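Local coordinates for protein lipase (Photobacterium sp. M37, PDB 2ORY) that probably hydrolyses the ester bonds of triacylglycerols, as a cold-adapted class 3 lipase of the alpha/beta-hydrolase fold, at residues Y3-Y14 and H312-M322; L41-E49 and M322-I331. All coordinates share one frame; numbering follows the deposited sequence.

Contact 1 of 2, residues Y3-Y14 and H312-M322; sequences YTKEQLMLAFSY and HVVGYPELMGM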
loop_
_atom_site.group_PDB
_atom_site.type_symbol
_atom_site.label_atom_id
_atom_site.label_comp_id
_atom_site.label_asym_id
_atom_site.label_seq_id
_atom_site.Cartn_x
_atom_site.Cartn_y
_atom_site.Cartn_z
ATOM N N TYR A 3 2.084 7.485 20.255
ATOM C CA TYR A 3 2.158 7.240 18.812
ATOM C C TYR A 3 0.844 7.656 18.164
ATOM O O TYR A 3 -0.218 7.316 18.661
ATOM C CB TYR A 3 2.390 5.757 18.500
ATOM C CG TYR A 3 3.709 5.215 18.984
ATOM C CD1 TYR A 3 3.834 4.671 20.262
ATOM C CD2 TYR A 3 4.841 5.275 18.178
ATOM C CE1 TYR A 3 5.057 4.198 20.728
ATOM C CE2 TYR A 3 6.068 4.806 18.633
ATOM C CZ TYR A 3 6.169 4.270 19.909
ATOM O OH TYR A 3 7.384 3.807 20.368
ATOM N N THR A 4 0.899 8.394 17.063
ATOM C CA THR A 4 -0.341 8.781 16.400
ATOM C C THR A 4 -0.894 7.577 15.613
ATOM O O THR A 4 -0.215 6.554 15.446
ATOM C CB THR A 4 -0.115 9.931 15.410
ATOM O OG1 THR A 4 0.679 9.455 14.314
ATOM C CG2 THR A 4 0.612 11.103 16.098
ATOM N N LYS A 5 -2.126 7.711 15.135
ATOM C CA LYS A 5 -2.773 6.662 14.368
ATOM C C LYS A 5 -1.951 6.392 13.109
ATOM O O LYS A 5 -1.712 5.246 12.753
ATOM C CB LYS A 5 -4.195 7.090 13.990
ATOM C CG LYS A 5 -5.011 6.048 13.227
ATOM C CD LYS A 5 -6.399 6.604 12.892
ATOM C CE LYS A 5 -7.204 5.650 12.032
ATOM N NZ LYS A 5 -7.432 4.392 12.761
ATOM N N GLU A 6 -1.504 7.460 12.457
ATOM C CA GLU A 6 -0.712 7.346 11.240
ATOM C C GLU A 6 0.588 6.592 11.470
ATOM O O GLU A 6 0.981 5.761 10.654
ATOM C CB GLU A 6 -0.425 8.734 10.669
ATOM C CG GLU A 6 -1.683 9.466 10.305
ATOM C CD GLU A 6 -2.097 10.481 11.343
ATOM O OE1 GLU A 6 -2.247 10.138 12.545
ATOM O OE2 GLU A 6 -2.279 11.642 10.929
ATOM N N GLN A 7 1.253 6.892 12.580
ATOM C CA GLN A 7 2.499 6.221 12.932
ATOM C C GLN A 7 2.230 4.744 13.220
ATOM O O GLN A 7 3.039 3.869 12.900
ATOM C CB GLN A 7 3.121 6.870 14.169
ATOM C CG GLN A 7 3.499 8.321 13.974
ATOM C CD GLN A 7 4.057 8.922 15.240
ATOM O OE1 GLN A 7 3.351 9.059 16.240
ATOM N NE2 GLN A 7 5.335 9.271 15.213
ATOM N N LEU A 8 1.086 4.464 13.824
ATOM C CA LEU A 8 0.752 3.092 14.139
ATOM C C LEU A 8 0.551 2.299 12.873
ATOM O O LEU A 8 1.096 1.215 12.736
ATOM C CB LEU A 8 -0.506 3.023 14.997
ATOM C CG LEU A 8 -0.936 1.617 15.406
ATOM C CD1 LEU A 8 0.153 0.969 16.252
ATOM C CD2 LEU A 8 -2.231 1.706 16.196
ATOM N N MET A 9 -0.235 2.837 11.949
ATOM C CA MET A 9 -0.484 2.171 10.677
ATOM C C MET A 9 0.802 2.020 9.836
ATOM O O MET A 9 0.910 1.108 9.018
ATOM C CB MET A 9 -1.548 2.940 9.887
ATOM C CG MET A 9 -2.921 3.021 10.561
ATOM S SD MET A 9 -3.607 1.459 11.159
ATOM C CE MET A 9 -4.140 0.764 9.736
ATOM N N LEU A 10 1.764 2.921 10.016
ATOM C CA LEU A 10 3.034 2.827 9.291
ATOM C C LEU A 10 3.725 1.567 9.789
ATOM O O LEU A 10 4.338 0.832 9.021
ATOM C CB LEU A 10 3.933 4.030 9.593
ATOM C CG LEU A 10 5.286 3.982 8.869
ATOM C CD1 LEU A 10 5.028 4.160 7.366
ATOM C CD2 LEU A 10 6.227 5.065 9.382
ATOM N N ALA A 11 3.615 1.334 11.097
ATOM C CA ALA A 11 4.201 0.162 11.732
ATOM C C ALA A 11 3.587 -1.128 11.196
ATOM O O ALA A 11 4.285 -2.115 10.976
ATOM C CB ALA A 11 4.012 0.245 13.259
ATOM N N PHE A 12 2.275 -1.133 11.003
ATOM C CA PHE A 12 1.607 -2.320 10.485
ATOM C C PHE A 12 1.927 -2.505 9.012
ATOM O O PHE A 12 2.072 -3.629 8.539
ATOM C CB PHE A 12 0.094 -2.208 10.654
ATOM C CG PHE A 12 -0.377 -2.430 12.060
ATOM C CD1 PHE A 12 -1.048 -1.421 12.754
ATOM C CD2 PHE A 12 -0.182 -3.662 12.678
ATOM C CE1 PHE A 12 -1.520 -1.639 14.040
ATOM C CE2 PHE A 12 -0.647 -3.890 13.963
ATOM C CZ PHE A 12 -1.322 -2.877 14.649
ATOM N N SER A 13 2.034 -1.395 8.290
ATOM C CA SER A 13 2.339 -1.462 6.874
ATOM C C SER A 13 3.727 -2.047 6.681
ATOM O O SER A 13 3.945 -2.843 5.766
ATOM C CB SER A 13 2.274 -0.076 6.232
ATOM O OG SER A 13 0.931 0.347 6.058
ATOM N N TYR A 14 4.663 -1.667 7.548
ATOM C CA TYR A 14 6.035 -2.168 7.429
ATOM C C TYR A 14 6.247 -3.578 7.952
ATOM O O TYR A 14 7.098 -4.314 7.438
ATOM C CB TYR A 14 7.033 -1.198 8.070
ATOM C CG TYR A 14 7.467 -0.113 7.094
ATOM C CD1 TYR A 14 6.518 0.718 6.488
ATOM C CD2 TYR A 14 8.809 0.056 6.739
ATOM C CE1 TYR A 14 6.886 1.686 5.552
ATOM C CE2 TYR A 14 9.200 1.033 5.799
ATOM C CZ TYR A 14 8.226 1.843 5.207
ATOM O OH TYR A 14 8.566 2.805 4.270
ATOM N N HIS A 312 11.566 5.949 -0.922
ATOM C CA HIS A 312 10.351 5.134 -0.883
ATOM C C HIS A 312 10.227 4.257 0.342
ATOM O O HIS A 312 9.134 4.100 0.897
ATOM C CB HIS A 312 10.292 4.252 -2.124
ATOM C CG HIS A 312 9.001 3.510 -2.291
ATOM N ND1 HIS A 312 7.774 4.135 -2.248
ATOM C CD2 HIS A 312 8.752 2.216 -2.603
ATOM C CE1 HIS A 312 6.827 3.260 -2.534
ATOM N NE2 HIS A 312 7.394 2.089 -2.755
ATOM N N VAL A 313 11.347 3.692 0.768
ATOM C CA VAL A 313 11.330 2.775 1.892
ATOM C C VAL A 313 11.823 3.376 3.185
ATOM O O VAL A 313 11.158 3.253 4.212
ATOM C CB VAL A 313 12.159 1.517 1.562
ATOM C CG1 VAL A 313 12.130 0.519 2.715
ATOM C CG2 VAL A 313 11.597 0.882 0.326
ATOM N N VAL A 314 12.974 4.039 3.147
ATOM C CA VAL A 314 13.497 4.629 4.367
ATOM C C VAL A 314 12.823 5.960 4.693
ATOM O O VAL A 314 12.624 6.301 5.857
ATOM C CB VAL A 314 15.028 4.845 4.266
ATOM C CG1 VAL A 314 15.578 5.286 5.608
ATOM C CG2 VAL A 314 15.699 3.570 3.848
ATOM N N GLY A 315 12.450 6.687 3.649
ATOM C CA GLY A 315 11.832 7.992 3.798
ATOM C C GLY A 315 10.703 8.142 4.797
ATOM O O GLY A 315 10.726 9.044 5.647
ATOM N N TYR A 316 9.711 7.263 4.704
ATOM C CA TYR A 316 8.559 7.338 5.588
ATOM C C TYR A 316 8.866 7.216 7.076
ATOM O O TYR A 316 8.509 8.106 7.850
ATOM C CB TYR A 316 7.492 6.328 5.134
ATOM C CG TYR A 316 6.978 6.683 3.747
ATOM C CD1 TYR A 316 7.728 6.389 2.607
ATOM C CD2 TYR A 316 5.828 7.453 3.584
ATOM C CE1 TYR A 316 7.350 6.867 1.331
ATOM C CE2 TYR A 316 5.441 7.936 2.315
ATOM C CZ TYR A 316 6.210 7.642 1.194
ATOM O OH TYR A 316 5.851 8.138 -0.043
ATOM N N PRO A 317 9.528 6.130 7.508
ATOM C CA PRO A 317 9.827 6.021 8.941
ATOM C C PRO A 317 10.747 7.142 9.406
ATOM O O PRO A 317 10.754 7.514 10.579
ATOM C CB PRO A 317 10.481 4.648 9.063
ATOM C CG PRO A 317 11.048 4.403 7.701
ATOM C CD PRO A 317 9.999 4.946 6.774
ATOM N N GLU A 318 11.514 7.701 8.479
ATOM C CA GLU A 318 12.427 8.774 8.834
ATOM C C GLU A 318 11.718 10.111 9.013
ATOM O O GLU A 318 11.906 10.792 10.019
ATOM C CB GLU A 318 13.526 8.885 7.780
ATOM C CG GLU A 318 14.433 10.072 7.963
ATOM C CD GLU A 318 15.814 9.842 7.383
ATOM O OE1 GLU A 318 16.666 9.278 8.106
ATOM O OE2 GLU A 318 16.046 10.211 6.209
ATOM N N LEU A 319 10.890 10.480 8.049
ATOM C CA LEU A 319 10.163 11.741 8.111
ATOM C C LEU A 319 9.042 11.730 9.156
ATOM O O LEU A 319 8.459 12.767 9.473
ATOM C CB LEU A 319 9.571 12.059 6.732
ATOM C CG LEU A 319 10.576 12.245 5.583
ATOM C CD1 LEU A 319 9.825 12.403 4.275
ATOM C CD2 LEU A 319 11.459 13.476 5.852
ATOM N N MET A 320 8.743 10.553 9.686
ATOM C CA MET A 320 7.671 10.416 10.662
ATOM C C MET A 320 8.197 10.058 12.042
ATOM O O MET A 320 7.445 9.586 12.896
ATOM C CB MET A 320 6.661 9.357 10.189
ATOM C CG MET A 320 5.751 9.809 9.042
ATOM S SD MET A 320 4.466 8.593 8.537
ATOM C CE MET A 320 5.142 8.096 7.004
ATOM N N GLY A 321 9.488 10.290 12.252
ATOM C CA GLY A 321 10.112 9.996 13.531
ATOM C C GLY A 321 9.947 8.570 14.017
ATOM O O GLY A 321 9.718 8.332 15.204
ATOM N N MET A 322 10.094 7.611 13.118
ATOM C CA MET A 322 9.913 6.218 13.490
ATOM C C MET A 322 11.168 5.366 13.288
ATOM O O MET A 322 11.132 4.138 13.448
ATOM C CB MET A 322 8.747 5.636 12.685
ATOM C CG MET A 322 7.377 6.181 13.066
ATOM S SD MET A 322 6.798 5.491 14.613
ATOM C CE MET A 322 6.014 4.005 14.044
#
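Two nearly antiparallel helices of an alpha/beta hydrolase, 5-14 and 312-319, meet here with their axes 11.0 Å apart at 149°, and Tyr14 and Gln7 of the first each donate a hydrogen bond to a backbone carbonyl of the second segment. Tyr14 OH gives its proton to Val313 O over 2.6 Å, and that oxygen lies at the edge of the ring, in its plane. Tyr14 OH also lies 3.6 Å from Pro317 CD, in the kinked part of the helix. Gln7 OE1 accepts from Thr4 N and Gln7 N donates to Thr4 OG1, the two bonds of a capping box, while Gln7 NE2 donates to Met320 O at 3.1 Å, almost in line with the carbonyl bond. Between the two cross-segment bonds Leu10 packs against Pro317, Met320 and Tyr316: with CG turned away from the backbone N (chi1 179°), Leu10 CD2 lies 3.8 Å from Pro317 CA and Leu10 CD1 meets Met320 CE tip to tip at 4.0 Å. Beyond the Schellman motif closed by Gly321, the doubly bent Met322 chain brings SD to the edge of the Tyr3 ring, 4.1 Å from Tyr3 CD2, a Met-aromatic contact. His312 bonds to Ser174 and Asp236, consistent with a catalytic triad, and Tyr316 OH also bonds to Asp236. The Tyr14 bond therefore holds the carbonyl of the residue right after the probable catalytic histidine, within a largely apolar interface.

Contact 2 of 2, residues L41-E49 and M322-I331; sequences LKTWKPFQE and MMDDIPLTDI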
loop_
_atom_site.group_PDB
_atom_site.type_symbol
_atom_site.label_atom_id
_atom_site.label_comp_id
_atom_site.label_asym_id
_atom_site.label_seq_id
_atom_site.Cartn_x
_atom_site.Cartn_y
_atom_site.Cartn_z
ATOM N N LEU A 41 4.689 -7.910 17.266
ATOM C CA LEU A 41 3.589 -7.365 18.041
ATOM C C LEU A 41 3.906 -7.421 19.534
ATOM O O LEU A 41 3.173 -6.876 20.353
ATOM C CB LEU A 41 2.311 -8.148 17.756
ATOM C CG LEU A 41 1.663 -7.996 16.380
ATOM C CD1 LEU A 41 0.442 -8.906 16.308
ATOM C CD2 LEU A 41 1.263 -6.539 16.152
ATOM N N LYS A 42 5.013 -8.068 19.879
ATOM C CA LYS A 42 5.406 -8.222 21.271
ATOM C C LYS A 42 6.632 -7.413 21.652
ATOM O O LYS A 42 6.871 -7.164 22.826
ATOM C CB LYS A 42 5.675 -9.697 21.554
ATOM C CG LYS A 42 6.072 -10.006 22.977
ATOM C CD LYS A 42 6.552 -11.451 23.110
ATOM C CE LYS A 42 7.881 -11.682 22.383
ATOM N NZ LYS A 42 8.413 -13.069 22.566
ATOM N N THR A 43 7.403 -6.989 20.664
ATOM C CA THR A 43 8.614 -6.247 20.958
ATOM C C THR A 43 8.693 -4.843 20.384
ATOM O O THR A 43 9.336 -3.966 20.966
ATOM C CB THR A 43 9.838 -7.042 20.481
ATOM O OG1 THR A 43 9.786 -7.192 19.056
ATOM C CG2 THR A 43 9.850 -8.429 21.135
ATOM N N TRP A 44 8.059 -4.620 19.237
ATOM C CA TRP A 44 8.086 -3.295 18.610
ATOM C C TRP A 44 7.436 -2.283 19.549
ATOM O O TRP A 44 6.340 -2.525 20.063
ATOM C CB TRP A 44 7.320 -3.322 17.283
ATOM C CG TRP A 44 8.030 -3.985 16.131
ATOM C CD1 TRP A 44 8.906 -5.033 16.189
ATOM C CD2 TRP A 44 7.848 -3.695 14.742
ATOM N NE1 TRP A 44 9.277 -5.415 14.922
ATOM C CE2 TRP A 44 8.641 -4.613 14.015
ATOM C CE3 TRP A 44 7.087 -2.750 14.040
ATOM C CZ2 TRP A 44 8.690 -4.614 12.617
ATOM C CZ3 TRP A 44 7.139 -2.750 12.646
ATOM C CH2 TRP A 44 7.932 -3.675 11.953
ATOM N N LYS A 45 8.103 -1.151 19.764
ATOM C CA LYS A 45 7.578 -0.115 20.652
ATOM C C LYS A 45 6.097 0.215 20.398
ATOM O O LYS A 45 5.250 0.046 21.280
ATOM C CB LYS A 45 8.408 1.168 20.536
ATOM C CG LYS A 45 9.839 1.080 21.045
ATOM C CD LYS A 45 10.484 2.465 21.001
ATOM C CE LYS A 45 11.992 2.416 21.236
ATOM N NZ LYS A 45 12.650 3.765 21.152
ATOM N N PRO A 46 5.765 0.680 19.184
ATOM C CA PRO A 46 4.374 1.019 18.874
ATOM C C PRO A 46 3.322 -0.053 19.181
ATOM O O PRO A 46 2.136 0.260 19.325
ATOM C CB PRO A 46 4.435 1.386 17.388
ATOM C CG PRO A 46 5.586 0.603 16.888
ATOM C CD PRO A 46 6.604 0.779 17.978
ATOM N N PHE A 47 3.740 -1.308 19.300
ATOM C CA PHE A 47 2.785 -2.377 19.585
ATOM C C PHE A 47 2.738 -2.770 21.067
ATOM O O PHE A 47 1.989 -3.664 21.440
ATOM C CB PHE A 47 3.105 -3.633 18.754
ATOM C CG PHE A 47 3.140 -3.404 17.257
ATOM C CD1 PHE A 47 2.197 -2.588 16.630
ATOM C CD2 PHE A 47 4.104 -4.028 16.468
ATOM C CE1 PHE A 47 2.214 -2.395 15.232
ATOM C CE2 PHE A 47 4.130 -3.844 15.077
ATOM C CZ PHE A 47 3.179 -3.023 14.458
ATOM N N GLN A 48 3.518 -2.099 21.907
ATOM C CA GLN A 48 3.560 -2.441 23.328
ATOM C C GLN A 48 2.503 -1.748 24.190
ATOM O O GLN A 48 2.329 -2.083 25.361
ATOM C CB GLN A 48 4.952 -2.134 23.897
ATOM C CG GLN A 48 6.080 -2.925 23.248
ATOM C CD GLN A 48 7.461 -2.436 23.669
ATOM O OE1 GLN A 48 7.753 -1.238 23.622
ATOM N NE2 GLN A 48 8.323 -3.369 24.069
ATOM N N GLU A 49 1.792 -0.791 23.615
ATOM C CA GLU A 49 0.786 -0.061 24.372
ATOM C C GLU A 49 -0.587 -0.727 24.352
ATOM O O GLU A 49 -1.532 -0.240 24.977
ATOM C CB GLU A 49 0.690 1.369 23.835
ATOM C CG GLU A 49 2.052 2.044 23.677
ATOM C CD GLU A 49 1.946 3.496 23.262
ATOM O OE1 GLU A 49 1.300 3.780 22.226
ATOM O OE2 GLU A 49 2.517 4.354 23.968
ATOM N N MET A 322 10.094 7.611 13.118
ATOM C CA MET A 322 9.913 6.218 13.490
ATOM C C MET A 322 11.168 5.366 13.288
ATOM O O MET A 322 11.132 4.138 13.448
ATOM C CB MET A 322 8.747 5.636 12.685
ATOM C CG MET A 322 7.377 6.181 13.066
ATOM S SD MET A 322 6.798 5.491 14.613
ATOM C CE MET A 322 6.014 4.005 14.044
ATOM N N MET A 323 12.274 6.024 12.951
ATOM C CA MET A 323 13.537 5.331 12.721
ATOM C C MET A 323 13.909 4.378 13.849
ATOM O O MET A 323 14.325 3.251 13.602
ATOM C CB MET A 323 14.663 6.345 12.495
ATOM C CG MET A 323 14.603 7.043 11.139
ATOM S SD MET A 323 14.616 5.834 9.791
ATOM C CE MET A 323 16.349 5.792 9.362
ATOM N N ASP A 324 13.741 4.808 15.088
ATOM C CA ASP A 324 14.094 3.945 16.205
ATOM C C ASP A 324 12.966 3.010 16.564
ATOM O O ASP A 324 13.117 2.165 17.443
ATOM C CB ASP A 324 14.462 4.799 17.414
ATOM C CG ASP A 324 15.677 5.664 17.161
ATOM O OD1 ASP A 324 15.805 6.713 17.827
ATOM O OD2 ASP A 324 16.512 5.294 16.302
ATOM N N ASP A 325 11.842 3.153 15.867
ATOM C CA ASP A 325 10.659 2.342 16.131
ATOM C C ASP A 325 10.384 1.188 15.164
ATOM O O ASP A 325 9.743 0.199 15.553
ATOM C CB ASP A 325 9.436 3.249 16.200
ATOM C CG ASP A 325 9.487 4.190 17.381
ATOM O OD1 ASP A 325 9.393 3.691 18.526
ATOM O OD2 ASP A 325 9.635 5.418 17.170
ATOM N N ILE A 326 10.856 1.317 13.921
ATOM C CA ILE A 326 10.662 0.296 12.887
ATOM C C ILE A 326 12.009 -0.275 12.415
ATOM O O ILE A 326 12.768 0.395 11.717
ATOM C CB ILE A 326 9.904 0.905 11.705
ATOM C CG1 ILE A 326 8.513 1.329 12.188
ATOM C CG2 ILE A 326 9.857 -0.072 10.535
ATOM C CD1 ILE A 326 7.640 1.988 11.125
ATOM N N PRO A 327 12.302 -1.533 12.781
ATOM C CA PRO A 327 13.531 -2.278 12.464
ATOM C C PRO A 327 13.710 -2.632 11.005
ATOM O O PRO A 327 13.552 -3.786 10.611
ATOM C CB PRO A 327 13.408 -3.519 13.340
ATOM C CG PRO A 327 11.945 -3.789 13.295
ATOM C CD PRO A 327 11.326 -2.411 13.453
ATOM N N LEU A 328 14.066 -1.634 10.218
ATOM C CA LEU A 328 14.236 -1.807 8.784
ATOM C C LEU A 328 15.158 -2.951 8.396
ATOM O O LEU A 328 14.766 -3.837 7.639
ATOM C CB LEU A 328 14.735 -0.500 8.173
ATOM C CG LEU A 328 13.751 0.670 8.260
ATOM C CD1 LEU A 328 14.448 1.927 7.778
ATOM C CD2 LEU A 328 12.488 0.386 7.425
ATOM N N THR A 329 16.378 -2.935 8.921
ATOM C CA THR A 329 17.358 -3.970 8.610
ATOM C C THR A 329 16.835 -5.364 8.947
ATOM O O THR A 329 17.150 -6.341 8.267
ATOM C CB THR A 329 18.680 -3.704 9.361
ATOM O OG1 THR A 329 18.409 -3.547 10.760
ATOM C CG2 THR A 329 19.336 -2.429 8.854
ATOM N N ASP A 330 16.020 -5.466 9.985
ATOM C CA ASP A 330 15.481 -6.762 10.350
ATOM C C ASP A 330 14.376 -7.186 9.397
ATOM O O ASP A 330 14.172 -8.375 9.151
ATOM C CB ASP A 330 14.930 -6.722 11.765
ATOM C CG ASP A 330 14.429 -8.066 12.217
ATOM O OD1 ASP A 330 15.231 -9.023 12.219
ATOM O OD2 ASP A 330 13.236 -8.174 12.568
ATOM N N ILE A 331 13.650 -6.214 8.859
ATOM C CA ILE A 331 12.568 -6.531 7.939
ATOM C C ILE A 331 13.060 -6.779 6.514
ATOM O O ILE A 331 12.710 -7.777 5.897
ATOM C CB ILE A 331 11.540 -5.395 7.888
ATOM C CG1 ILE A 331 11.028 -5.088 9.293
ATOM C CG2 ILE A 331 10.377 -5.792 6.989
ATOM C CD1 ILE A 331 10.174 -3.830 9.357
#
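Trp44 and Pro327 form a CH-pi contact at the centre of this junction, where the loop after helix 30-43 meets an inverse gamma turn and the first turn of helix 328-332. Pro327 CD sits over one face of the indole, 3.7 Å from the centroid of the six-membered ring and 19° off its normal, while Pro327 CG comes to 3.4 Å from Trp44 CZ2. Ile331 crosses the indole at about a right angle, its CD1 3.4 Å from Trp44 CH2, and Ile326 CG2 adds a more distant methyl to the same end of the ring. Trp44 CG lies beside the backbone N (chi1 -76°), a turn that carries the six-membered ring to the proline. The other half is more polar and faces solvent. Pro46 CD lies 4.0 Å from Asp325 O, and Pro46 CG approaches Met322 CE loosely. The exposed Lys45 runs extended across the Asp325 carboxylate at roughly a right angle, and its ammonium end is loosely held. Their opposite charges may attract weakly, but at 4.2 Å between Lys45 NZ and Asp325 OD1 they form no salt bridge. That oxygen instead has a hydrogen-bonding partner in Tyr3 OH, and the aliphatic chain lies against it, Lys45 CD approaching Asp325 OD1 to a doubtfully short 3.0 Å.

Overall arrangement
Contacts 1 and 2, with centres about 10 Å apart, illustrate how residues from the two ends of a chain can build one continuous patch. Met322 belongs to both: it closes segment 312-322 and opens 322-331, so the short linker between helices 304-319 and 328-332 faces first the N-terminal helix and then the loop after helix 30-43. Tyr3 joins them directly, its OH 2.7 Å from Asp325 OD1 in a probable hydrogen bond, and Ala11 O lies 3.4 Å from Trp44 CZ3. Contact 1 reaches the probable active site through His312; contact 2 lies farther out, its centre about 19 Å from that of the chain against about 12 Å for contact 1.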